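Local coordinates for protein ornithine carbamoyltransferase (Giardia intestinalis, PDB 3GRF) that probably catalyses the reversible transfer of a carbamoyl group between carbamoyl phosphate and ornithine, as part of arginine degradation, at residues A[53-58]-A[105-110]; A[59-64]-A[308-313]. All coordinates share one frame; numbering follows the deposited sequence.

Interaction 1. Residues A[53-58]-A[105-110]; sequences KPSLRT and TARLAT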
ATOM      1  N   LYS A  53       8.521   2.645 -12.378  1.00 51.09           N
ATOM      2  CA  LYS A  53       7.534   2.226 -13.368  1.00 56.17           C
ATOM      3  C   LYS A  53       6.959   0.887 -12.884  1.00 51.14           C
ATOM      4  O   LYS A  53       7.692  -0.005 -12.440  1.00 51.37           O
ATOM      5  CB  LYS A  53       8.172   2.171 -14.772  1.00 60.87           C
ATOM      6  CG  LYS A  53       7.741   0.995 -15.618  1.00 73.40           C
ATOM      7  CD  LYS A  53       8.103   1.181 -17.081  1.00 74.90           C
ATOM      8  CE  LYS A  53       7.598   0.024 -17.924  1.00 78.65           C
ATOM      9  NZ  LYS A  53       6.479  -0.699 -17.262  1.00 77.51           N
ATOM     10  N   PRO A  54       5.599   0.764 -13.001  1.00 58.31           N
ATOM     11  CA  PRO A  54       4.887  -0.441 -12.557  1.00 52.96           C
ATOM     12  C   PRO A  54       5.320  -1.718 -13.284  1.00 44.44           C
ATOM     13  O   PRO A  54       5.608  -1.716 -14.481  1.00 42.21           O
ATOM     14  CB  PRO A  54       3.404  -0.184 -12.911  1.00 60.54           C
ATOM     15  CG  PRO A  54       3.252   1.289 -12.943  1.00 62.74           C
ATOM     16  CD  PRO A  54       4.632   1.861 -12.751  1.00 61.01           C
ATOM     17  N   SER A  55       5.346  -2.806 -12.498  1.00 46.71           N
ATOM     18  CA  SER A  55       5.408  -4.126 -13.076  1.00 41.81           C
ATOM     19  C   SER A  55       4.526  -4.913 -12.161  1.00 42.44           C
ATOM     20  O   SER A  55       4.860  -5.107 -10.987  1.00 41.44           O
ATOM     21  CB  SER A  55       6.823  -4.723 -13.030  1.00 38.11           C
ATOM     22  OG  SER A  55       6.810  -6.152 -13.221  1.00 35.00           O
ATOM     23  N   LEU A  56       3.408  -5.359 -12.708  1.00 38.84           N
ATOM     24  CA  LEU A  56       2.454  -6.148 -11.982  1.00 36.51           C
ATOM     25  C   LEU A  56       3.171  -7.327 -11.380  1.00 33.71           C
ATOM     26  O   LEU A  56       3.053  -7.566 -10.196  1.00 41.65           O
ATOM     27  CB  LEU A  56       1.350  -6.638 -12.926  1.00 42.99           C
ATOM     28  CG  LEU A  56       0.256  -7.434 -12.205  1.00 43.49           C
ATOM     29  CD1 LEU A  56      -1.082  -6.749 -12.350  1.00 41.78           C
ATOM     30  CD2 LEU A  56       0.233  -8.838 -12.731  1.00 41.47           C
ATOM     31  N   ARG A  57       3.907  -8.067 -12.214  1.00 29.44           N
ATOM     32  CA  ARG A  57       4.677  -9.242 -11.790  1.00 37.69           C
ATOM     33  C   ARG A  57       5.578  -8.942 -10.614  1.00 31.99           C
ATOM     34  O   ARG A  57       5.586  -9.673  -9.630  1.00 34.98           O
ATOM     35  CB  ARG A  57       5.563  -9.770 -12.922  1.00 36.56           C
ATOM     36  CG  ARG A  57       4.971 -10.906 -13.719  1.00 45.85           C
ATOM     37  CD  ARG A  57       5.579 -10.826 -15.117  1.00 51.83           C
ATOM     38  NE  ARG A  57       4.569 -10.462 -16.086  1.00 53.79           N
ATOM     39  CZ  ARG A  57       4.072  -9.237 -16.272  1.00 56.54           C
ATOM     40  NH1 ARG A  57       4.473  -8.200 -15.544  1.00 55.22           N
ATOM     41  NH2 ARG A  57       3.137  -9.055 -17.192  1.00 59.47           N
ATOM     42  N   THR A  58       6.363  -7.870 -10.739  1.00 35.35           N
ATOM     43  CA  THR A  58       7.370  -7.582  -9.718  1.00 35.98           C
ATOM     44  C   THR A  58       6.654  -7.124  -8.451  1.00 32.54           C
ATOM     45  O   THR A  58       6.917  -7.640  -7.376  1.00 29.70           O
ATOM     46  CB  THR A  58       8.471  -6.610 -10.225  1.00 36.65           C
ATOM     47  OG1 THR A  58       9.155  -7.233 -11.321  1.00 36.09           O
ATOM     48  CG2 THR A  58       9.495  -6.284  -9.138  1.00 32.94           C
ATOM     49  N   THR A 105      14.014  -3.126  -2.236  1.00 30.16           N
ATOM     50  CA  THR A 105      14.148  -3.496  -3.640  1.00 31.32           C
ATOM     51  C   THR A 105      13.825  -2.205  -4.371  1.00 30.85           C
ATOM     52  O   THR A 105      13.101  -1.370  -3.835  1.00 26.90           O
ATOM     53  CB  THR A 105      13.080  -4.538  -4.078  1.00 31.03           C
ATOM     54  OG1 THR A 105      11.808  -4.006  -3.756  1.00 28.32           O
ATOM     55  CG2 THR A 105      13.237  -5.900  -3.381  1.00 25.20           C
ATOM     56  N   ALA A 106      14.359  -2.025  -5.573  1.00 29.42           N
ATOM     57  CA  ALA A 106      14.083  -0.811  -6.337  1.00 34.00           C
ATOM     58  C   ALA A 106      14.127  -1.159  -7.797  1.00 37.00           C
ATOM     59  O   ALA A 106      14.961  -1.952  -8.240  1.00 38.80           O
ATOM     60  CB  ALA A 106      15.102   0.281  -6.032  1.00 27.99           C
ATOM     61  N   ARG A 107      13.198  -0.587  -8.536  1.00 31.11           N
ATOM     62  CA  ARG A 107      13.072  -0.763  -9.965  1.00 31.25           C
ATOM     63  C   ARG A 107      13.337   0.594 -10.551  1.00 38.90           C
ATOM     64  O   ARG A 107      12.404   1.391 -10.662  1.00 31.12           O
ATOM     65  CB  ARG A 107      11.687  -1.295 -10.329  1.00 36.19           C
ATOM     66  CG  ARG A 107      11.621  -2.074 -11.643  1.00 54.52           C
ATOM     67  CD  ARG A 107      11.627  -1.121 -12.836  1.00 60.05           C
ATOM     68  NE  ARG A 107      11.139  -1.735 -14.083  1.00 66.25           N
ATOM     69  CZ  ARG A 107      10.125  -2.606 -14.165  1.00 68.60           C
ATOM     70  NH1 ARG A 107       9.471  -2.985 -13.072  1.00 69.00           N
ATOM     71  NH2 ARG A 107       9.784  -3.101 -15.350  1.00 56.86           N
ATOM     72  N   LEU A 108      14.581   0.888 -10.929  1.00 41.68           N
ATOM     73  CA  LEU A 108      14.944   2.228 -11.392  1.00 47.12           C
ATOM     74  C   LEU A 108      15.484   2.148 -12.823  1.00 51.31           C
ATOM     75  O   LEU A 108      15.990   1.100 -13.251  1.00 47.16           O
ATOM     76  CB  LEU A 108      15.947   2.884 -10.412  1.00 45.62           C
ATOM     77  CG  LEU A 108      15.579   2.855  -8.911  1.00 40.13           C
ATOM     78  CD1 LEU A 108      16.777   3.023  -7.971  1.00 39.50           C
ATOM     79  CD2 LEU A 108      14.467   3.847  -8.559  1.00 37.44           C
ATOM     80  N   ALA A 109      15.348   3.245 -13.567  1.00 56.77           N
ATOM     81  CA  ALA A 109      15.762   3.295 -14.975  1.00 55.71           C
ATOM     82  C   ALA A 109      17.156   2.672 -15.214  1.00 62.61           C
ATOM     83  O   ALA A 109      17.255   1.608 -15.852  1.00 58.49           O
ATOM     84  CB  ALA A 109      15.692   4.718 -15.507  1.00 56.34           C
ATOM     85  N   THR A 110      18.207   3.305 -14.671  1.00 60.18           N
ATOM     86  CA  THR A 110      19.594   2.928 -14.971  1.00 61.07           C
ATOM     87  C   THR A 110      20.292   2.218 -13.821  1.00 57.86           C
ATOM     88  O   THR A 110      19.929   2.398 -12.657  1.00 53.12           O
ATOM     89  CB  THR A 110      20.452   4.144 -15.323  1.00 68.27           C
ATOM     90  OG1 THR A 110      20.469   5.050 -14.207  1.00 69.55           O
ATOM     91  CG2 THR A 110      19.932   4.835 -16.606  1.00 66.43           C
TER

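Interaction 2. Residues A[59-64]-A[308-313]; sequences RVSLET and GNRLHS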
ATOM      1  N   ARG A  59       5.714  -6.202  -8.586  1.00 26.61           N
ATOM      2  CA  ARG A  59       5.030  -5.672  -7.435  1.00 28.57           C
ATOM      3  C   ARG A  59       4.212  -6.714  -6.684  1.00 28.96           C
ATOM      4  O   ARG A  59       4.255  -6.775  -5.451  1.00 26.81           O
ATOM      5  CB  ARG A  59       4.109  -4.532  -7.826  1.00 35.00           C
ATOM      6  CG  ARG A  59       4.037  -3.497  -6.739  1.00 44.14           C
ATOM      7  CD  ARG A  59       2.710  -3.518  -6.044  1.00 42.09           C
ATOM      8  NE  ARG A  59       1.873  -2.516  -6.653  1.00 41.99           N
ATOM      9  CZ  ARG A  59       0.969  -1.782  -6.018  1.00 37.88           C
ATOM     10  NH1 ARG A  59       0.763  -1.903  -4.710  1.00 31.06           N
ATOM     11  NH2 ARG A  59       0.274  -0.912  -6.729  1.00 31.66           N
ATOM     12  N   VAL A  60       3.455  -7.527  -7.405  1.00 22.45           N
ATOM     13  CA  VAL A  60       2.560  -8.476  -6.712  1.00 25.06           C
ATOM     14  C   VAL A  60       3.394  -9.553  -6.047  1.00 26.86           C
ATOM     15  O   VAL A  60       3.037 -10.048  -4.970  1.00 24.89           O
ATOM     16  CB  VAL A  60       1.498  -9.107  -7.691  1.00 23.08           C
ATOM     17  CG1 VAL A  60       0.923 -10.436  -7.180  1.00 27.04           C
ATOM     18  CG2 VAL A  60       0.373  -8.138  -7.981  1.00 32.16           C
ATOM     19  N   SER A  61       4.478  -9.978  -6.694  1.00 25.78           N
ATOM     20  CA  SER A  61       5.260 -11.104  -6.129  1.00 24.97           C
ATOM     21  C   SER A  61       5.991 -10.661  -4.855  1.00 13.94           C
ATOM     22  O   SER A  61       6.116 -11.421  -3.892  1.00 34.49           O
ATOM     23  CB  SER A  61       6.256 -11.699  -7.156  1.00 26.51           C
ATOM     24  OG  SER A  61       7.187 -10.738  -7.601  1.00 28.54           O
ATOM     25  N   LEU A  62       6.478  -9.424  -4.881  1.00 20.03           N
ATOM     26  CA  LEU A  62       7.203  -8.788  -3.770  1.00 23.23           C
ATOM     27  C   LEU A  62       6.309  -8.567  -2.555  1.00 30.22           C
ATOM     28  O   LEU A  62       6.676  -8.938  -1.437  1.00 27.19           O
ATOM     29  CB  LEU A  62       7.755  -7.421  -4.261  1.00 25.54           C
ATOM     30  CG  LEU A  62       9.262  -7.294  -4.491  1.00 29.67           C
ATOM     31  CD1 LEU A  62       9.974  -8.628  -4.620  1.00 28.97           C
ATOM     32  CD2 LEU A  62       9.665  -6.320  -5.581  1.00 24.12           C
ATOM     33  N   GLU A  63       5.129  -7.971  -2.790  1.00 24.52           N
ATOM     34  CA  GLU A  63       4.189  -7.610  -1.751  1.00 32.69           C
ATOM     35  C   GLU A  63       3.595  -8.915  -1.137  1.00 31.68           C
ATOM     36  O   GLU A  63       3.476  -9.051   0.080  1.00 33.54           O
ATOM     37  CB  GLU A  63       3.092  -6.675  -2.338  1.00 26.98           C
ATOM     38  CG  GLU A  63       2.872  -5.393  -1.504  1.00 38.20           C
ATOM     39  CD  GLU A  63       2.033  -4.312  -2.161  1.00 29.41           C
ATOM     40  OE1 GLU A  63       2.320  -3.912  -3.333  1.00 34.64           O
ATOM     41  OE2 GLU A  63       1.113  -3.815  -1.484  1.00 35.50           O
ATOM     42  N   THR A  64       3.262  -9.877  -1.999  1.00 32.60           N
ATOM     43  CA  THR A  64       2.760 -11.181  -1.581  1.00 29.88           C
ATOM     44  C   THR A  64       3.823 -11.988  -0.842  1.00 28.58           C
ATOM     45  O   THR A  64       3.501 -12.683   0.153  1.00 30.08           O
ATOM     46  CB  THR A  64       2.218 -11.973  -2.806  1.00 24.06           C
ATOM     47  OG1 THR A  64       1.252 -11.178  -3.445  1.00 27.98           O
ATOM     48  CG2 THR A  64       1.488 -13.290  -2.357  1.00 20.33           C
ATOM     49  N   GLY A 308       4.326 -17.154 -12.001  1.00 24.88           N
ATOM     50  CA  GLY A 308       3.911 -17.414 -10.640  1.00 31.66           C
ATOM     51  C   GLY A 308       5.064 -17.693  -9.701  1.00 35.72           C
ATOM     52  O   GLY A 308       4.968 -17.414  -8.478  1.00 32.86           O
ATOM     53  N   ASN A 309       6.139 -18.267 -10.261  1.00 33.54           N
ATOM     54  CA  ASN A 309       7.364 -18.610  -9.504  1.00 26.70           C
ATOM     55  C   ASN A 309       8.172 -17.371  -9.096  1.00 19.27           C
ATOM     56  O   ASN A 309       9.077 -17.452  -8.265  1.00 31.70           O
ATOM     57  CB  ASN A 309       8.255 -19.587 -10.306  1.00 25.79           C
ATOM     58  CG  ASN A 309       7.743 -21.023 -10.244  1.00 30.16           C
ATOM     59  OD1 ASN A 309       7.087 -21.430  -9.277  1.00 30.85           O
ATOM     60  ND2 ASN A 309       8.064 -21.808 -11.255  1.00 30.27           N
ATOM     61  N   ARG A 310       7.823 -16.205  -9.633  1.00 26.63           N
ATOM     62  CA  ARG A 310       8.334 -14.935  -9.134  1.00 23.31           C
ATOM     63  C   ARG A 310       8.074 -14.824  -7.654  1.00 23.14           C
ATOM     64  O   ARG A 310       8.928 -14.324  -6.910  1.00 23.89           O
ATOM     65  CB  ARG A 310       7.728 -13.716  -9.866  1.00 21.83           C
ATOM     66  CG  ARG A 310       8.230 -13.513 -11.319  1.00 22.11           C
ATOM     67  CD  ARG A 310       9.771 -13.339 -11.363  1.00 17.97           C
ATOM     68  NE  ARG A 310      10.121 -12.070 -10.709  1.00 25.50           N
ATOM     69  CZ  ARG A 310       9.984 -10.849 -11.252  1.00 35.58           C
ATOM     70  NH1 ARG A 310       9.591 -10.695 -12.514  1.00 32.42           N
ATOM     71  NH2 ARG A 310      10.264  -9.770 -10.534  1.00 29.01           N
ATOM     72  N   LEU A 311       6.928 -15.346  -7.223  1.00 31.38           N
ATOM     73  CA  LEU A 311       6.506 -15.276  -5.822  1.00 27.02           C
ATOM     74  C   LEU A 311       7.487 -16.034  -4.939  1.00 30.51           C
ATOM     75  O   LEU A 311       8.079 -15.484  -4.028  1.00 28.09           O
ATOM     76  CB  LEU A 311       5.041 -15.781  -5.631  1.00 22.16           C
ATOM     77  CG  LEU A 311       4.617 -16.066  -4.152  1.00 24.45           C
ATOM     78  CD1 LEU A 311       4.732 -14.825  -3.235  1.00 23.03           C
ATOM     79  CD2 LEU A 311       3.301 -16.745  -3.989  1.00 24.84           C
ATOM     80  N   HIS A 312       7.606 -17.329  -5.183  1.00 29.24           N
ATOM     81  CA  HIS A 312       8.430 -18.170  -4.327  1.00 28.15           C
ATOM     82  C   HIS A 312       9.926 -17.834  -4.413  1.00 25.82           C
ATOM     83  O   HIS A 312      10.652 -17.909  -3.443  1.00 18.86           O
ATOM     84  CB  HIS A 312       8.184 -19.624  -4.734  1.00 32.09           C
ATOM     85  CG  HIS A 312       6.734 -19.949  -4.919  1.00 24.35           C
ATOM     86  ND1 HIS A 312       5.827 -19.909  -3.881  1.00 17.55           N
ATOM     87  CD2 HIS A 312       6.027 -20.258  -6.029  1.00 24.15           C
ATOM     88  CE1 HIS A 312       4.632 -20.222  -4.341  1.00 24.56           C
ATOM     89  NE2 HIS A 312       4.730 -20.447  -5.642  1.00 24.34           N
ATOM     90  N   SER A 313      10.413 -17.485  -5.595  1.00 23.40           N
ATOM     91  CA  SER A 313      11.820 -17.030  -5.708  1.00 22.18           C
ATOM     92  C   SER A 313      12.064 -15.674  -5.021  1.00 25.24           C
ATOM     93  O   SER A 313      13.177 -15.357  -4.602  1.00 27.34           O
ATOM     94  CB  SER A 313      12.190 -16.986  -7.166  1.00 25.38           C
ATOM     95  OG  SER A 313      11.237 -16.182  -7.841  1.00 24.77           O
TER
HETATM   96  O   HOH W   1      10.067 -10.571  -7.544  1.00 33.24           O

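Interaction 1. Residues A[53-58]-A[105-110]
K53 and R107 bring the two backbones closest, their CA atoms 7.2 Å apart. Strands 46-51 and 103-107 are parallel neighbours in the sheet. Just beyond the first, residues 53-55 form a short loop into the helix that starts at L56, while R107 is the last residue of the second strand, with its backbone bonded to F50. No hydrogen bond joins the two segments, so the contact is mostly the R107 side chain laid against the loop. Its chain leaves the backbone with CG anti to N, then bends at chi2 (-77°), which swings the guanidinium back toward K53 and S55. CB of S55 lies at the guanidinium edge, in its plane, 3.2 Å from NH1 of R107, while the carbonyl O of K53 sits over one face of the group, 3.5 Å from the same NH1. F51 and L129 also pack against R107. K53 turns back on its own loop, NZ giving a 3.1 Å hydrogen bond to O of P54, and this brings NZ within 4.5 Å of R107 NH2. S55 is the N-cap of the helix: its OG accepts from N of T58 at 3.1 Å, with an N-H...O angle of 159°, a capping bond that closes the first turn. P54 and L56 pack on Y76 of a second subunit. S55-L56-R57-T58 fits the Ser-x-Arg-Thr signature with which carbamoyltransferases hold the phosphate of carbamoyl phosphate at a helix N-terminus. The basic groups gathered at these strand ends are consistent with that anion site.

Interaction 2. Residues A[59-64]-A[308-313]
S61 and L311 mark the closest point of a helix-helix packing, their CA atoms only 4.4 Å apart: the C-terminal helix 303-322 packs back against helix 56-69 of the carbamoyl phosphate domain. The short axes approach to 8.2 Å and cross at -35°. A small residue at the crossing makes this possible, since S61 CB sits on the backbone, 3.6 Å from C of R310. Beside it, L311 reaches in with CD1, which touches CG2 of T64 and lies 3.7 Å from O of S61; the T64 and L311 side chains meet at about a right angle. T64 presents its methyl here because OG1 turns back to V60 O, a carbonyl that also accepts from T64 N. This part is close, mainly carbon against carbon. Toward R310 the fit is looser, with a water linking polar ends. S61 OG can share its one proton between O of R57 and of T58, and R310 NH2 binds OG1 of T58. Bent at chi2 and chi3 (-59° and -67°), the R310 chain brings NH2 near the water, which gives to S61 OG at 2.9 Å and accepts from R310 NH2 at 3.1 Å.

In the fold
Interactions 1 and 2 share helix 56-69, the first at its N-terminal start and the second on the turns that follow; their centres lie 13 Å apart. The first turn, next to the probable phosphate site, belongs to 53-58; the following turns carry the packing against 308-313. T58 connects them directly: its N completes the cap of interaction 1, and its OG1 lies 2.9 Å from R310 NH2, a probable hydrogen bond by which helix 303-322 reaches the first turn. A second bridge is packing, with T105 OG1 3.6 Å from L62 CD2. Both contacts also border a second subunit, and R59 forms a salt bridge with E77 of that subunit. A bound nickel ion lies about 11 Å from the T64 side chain.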